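Local structure of 3-dehydroquinate dehydratase (Clostridium difficile, 4H3D) at residues B[36-41]-B[70-75]. The protein catalyses the cis-dehydration of 3-dehydroquinate to 3-dehydroshikimate through an imine intermediate, the third step of the chorismate pathway that leads to the aromatic amino acids. Numbering follows the deposited sequence.
Sequences KEAKEL and YELRSY
Lys39 and Tyr75 meet along the outer side of this helix pair, while Ala38 and Leu72 close the seam beneath them. The methylene chain of Lys39 runs past one side of the Tyr75 ring at a slant: CG lies 3.7 Å from Tyr75 CD1, and one carbon further on CD sits 3.7 Å from Tyr75 CE1. Lys39 CE still grazes the ring, 4.0 Å from Tyr75 CE1. The closest approaches are all carbon to carbon. On helix 62-76, Tyr75 points toward 36-41, and a chi1 of -80° sets CG anti to the carbonyl carbon, carrying the ring across the groove. The Tyr75 side chain also touches Ile35, one turn before Lys39, and Lys42.

The inner pair is smaller and tighter. Ala38 points its methyl toward 70-75, and Leu72 answers with one branch, CD1, which comes within 3.3 Å of Ala38 CB, closer than carbons usually pack. Two torsions of Leu72 together turn CD1 to the alanine: chi1 (-178°) puts CG anti to the backbone N, and chi2 (56°) selects the branch that faces Ala38. Leu72 also touches Ile26 and lies close to Trp51, a residue of the 3-dehydroquinate binding site.

One turn from Tyr75, Glu71 bridges to Lys31 at the start of helix 31-41, adding a salt bridge between the two helices. Helices 31-41 and 62-76 are consecutive on the outside of the TIM barrel, each following a strand of the parallel sheet: 21-26 leads into the first, 48-52 into the second. Leu41 and Leu72 both pack inward on strand 21-26, whereas Lys39 lies on the exposed flank.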
loop_
_atom_site.group_PDB
_atom_site.type_symbol
_atom_site.label_atom_id
_atom_site.label_comp_id
_atom_site.label_asym_id
_atom_site.label_seq_id
_atom_site.Cartn_x
_atom_site.Cartn_y
_atom_site.Cartn_z
ATOM N N LYS B 36 -7.172 -0.758 31.166
ATOM C CA LYS B 36 -5.730 -0.674 30.940
ATOM C C LYS B 36 -5.479 -0.428 29.447
ATOM O O LYS B 36 -4.676 0.440 29.077
ATOM C CB LYS B 36 -5.038 -1.958 31.417
ATOM C CG LYS B 36 -3.524 -1.862 31.592
ATOM C CD LYS B 36 -2.777 -1.790 30.264
ATOM C CE LYS B 36 -1.262 -1.729 30.463
ATOM N NZ LYS B 36 -0.747 -2.917 31.215
ATOM N N GLU B 37 -6.175 -1.176 28.592
ATOM C CA GLU B 37 -6.059 -0.977 27.142
ATOM C C GLU B 37 -6.512 0.431 26.754
ATOM O O GLU B 37 -5.867 1.090 25.954
ATOM C CB GLU B 37 -6.893 -2.007 26.366
ATOM C CG GLU B 37 -6.314 -3.401 26.277
ATOM C CD GLU B 37 -7.314 -4.375 25.647
ATOM O OE1 GLU B 37 -7.188 -4.696 24.430
ATOM O OE2 GLU B 37 -8.267 -4.765 26.358
ATOM N N ALA B 38 -7.629 0.879 27.327
ATOM C CA ALA B 38 -8.174 2.209 27.040
ATOM C C ALA B 38 -7.186 3.331 27.386
ATOM O O ALA B 38 -7.048 4.307 26.635
ATOM C CB ALA B 38 -9.494 2.410 27.785
ATOM N N LYS B 39 -6.490 3.188 28.508
ATOM C CA LYS B 39 -5.503 4.195 28.930
ATOM C C LYS B 39 -4.303 4.261 27.977
ATOM O O LYS B 39 -3.699 5.313 27.818
ATOM C CB LYS B 39 -5.096 3.972 30.390
ATOM C CG LYS B 39 -6.258 4.309 31.341
ATOM C CD LYS B 39 -6.115 3.731 32.740
ATOM C CE LYS B 39 -5.029 4.392 33.545
ATOM N NZ LYS B 39 -5.015 3.837 34.930
ATOM N N GLU B 40 -3.987 3.149 27.319
ATOM C CA GLU B 40 -2.923 3.134 26.315
ATOM C C GLU B 40 -3.371 3.824 25.006
ATOM O O GLU B 40 -2.534 4.220 24.186
ATOM C CB GLU B 40 -2.497 1.695 26.000
ATOM C CG GLU B 40 -1.842 0.955 27.157
ATOM C CD GLU B 40 -0.488 1.531 27.537
ATOM O OE1 GLU B 40 -0.090 1.383 28.712
ATOM O OE2 GLU B 40 0.173 2.138 26.667
ATOM N N LEU B 41 -4.681 3.966 24.803
ATOM C CA LEU B 41 -5.203 4.546 23.558
ATOM C C LEU B 41 -5.758 5.967 23.681
ATOM O O LEU B 41 -5.972 6.631 22.667
ATOM C CB LEU B 41 -6.333 3.661 23.012
ATOM C CG LEU B 41 -6.051 2.192 22.705
ATOM C CD1 LEU B 41 -7.355 1.478 22.290
ATOM C CD2 LEU B 41 -4.987 2.048 21.635
ATOM N N TYR B 70 -19.384 2.592 31.319
ATOM C CA TYR B 70 -19.331 3.843 32.112
ATOM C C TYR B 70 -17.907 4.268 32.339
ATOM O O TYR B 70 -17.547 5.416 32.095
ATOM C CB TYR B 70 -19.902 3.708 33.546
ATOM C CG TYR B 70 -21.265 3.120 33.761
ATOM C CD1 TYR B 70 -22.249 3.151 32.775
ATOM C CD2 TYR B 70 -21.614 2.630 35.048
ATOM C CE1 TYR B 70 -23.525 2.618 33.030
ATOM C CE2 TYR B 70 -22.859 2.123 35.313
ATOM C CZ TYR B 70 -23.819 2.111 34.314
ATOM O OH TYR B 70 -25.056 1.600 34.604
ATOM N N GLU B 71 -17.111 3.346 32.873
ATOM C CA GLU B 71 -15.717 3.628 33.164
ATOM C C GLU B 71 -14.922 3.945 31.913
ATOM O O GLU B 71 -14.188 4.915 31.872
ATOM C CB GLU B 71 -15.065 2.469 33.901
ATOM C CG GLU B 71 -15.574 2.299 35.299
ATOM C CD GLU B 71 -14.645 1.477 36.171
ATOM O OE1 GLU B 71 -13.420 1.460 35.884
ATOM O OE2 GLU B 71 -15.133 0.875 37.154
ATOM N N LEU B 72 -15.081 3.109 30.900
ATOM C CA LEU B 72 -14.399 3.291 29.647
ATOM C C LEU B 72 -14.680 4.696 29.096
ATOM O O LEU B 72 -13.759 5.423 28.715
ATOM C CB LEU B 72 -14.868 2.212 28.667
ATOM C CG LEU B 72 -14.267 2.145 27.269
ATOM C CD1 LEU B 72 -12.758 2.018 27.324
ATOM C CD2 LEU B 72 -14.887 0.941 26.524
ATOM N N ARG B 73 -15.956 5.085 29.101
ATOM C CA ARG B 73 -16.368 6.378 28.567
ATOM C C ARG B 73 -15.622 7.493 29.289
ATOM O O ARG B 73 -15.131 8.439 28.651
ATOM C CB ARG B 73 -17.860 6.618 28.798
ATOM C CG ARG B 73 -18.629 7.045 27.606
ATOM C CD ARG B 73 -17.890 7.970 26.635
ATOM N NE ARG B 73 -18.361 7.630 25.306
ATOM C CZ ARG B 73 -17.796 7.990 24.159
ATOM N NH1 ARG B 73 -16.701 8.744 24.117
ATOM N NH2 ARG B 73 -18.352 7.582 23.043
ATOM N N SER B 74 -15.529 7.376 30.619
ATOM C CA SER B 74 -14.873 8.395 31.448
ATOM C C SER B 74 -13.395 8.573 31.104
ATOM O O SER B 74 -12.874 9.681 31.197
ATOM C CB SER B 74 -15.017 8.076 32.946
ATOM O OG SER B 74 -14.176 7.003 33.348
ATOM N N TYR B 75 -12.723 7.485 30.719
ATOM C CA TYR B 75 -11.289 7.548 30.357
ATOM C C TYR B 75 -11.009 8.024 28.925
ATOM O O TYR B 75 -10.005 8.677 28.690
ATOM C CB TYR B 75 -10.585 6.193 30.547
ATOM C CG TYR B 75 -10.194 5.872 31.963
ATOM C CD1 TYR B 75 -9.041 6.417 32.527
ATOM C CD2 TYR B 75 -10.950 4.998 32.731
ATOM C CE1 TYR B 75 -8.668 6.116 33.840
ATOM C CE2 TYR B 75 -10.588 4.684 34.039
ATOM C CZ TYR B 75 -9.446 5.247 34.588
ATOM O OH TYR B 75 -9.087 4.939 35.878
#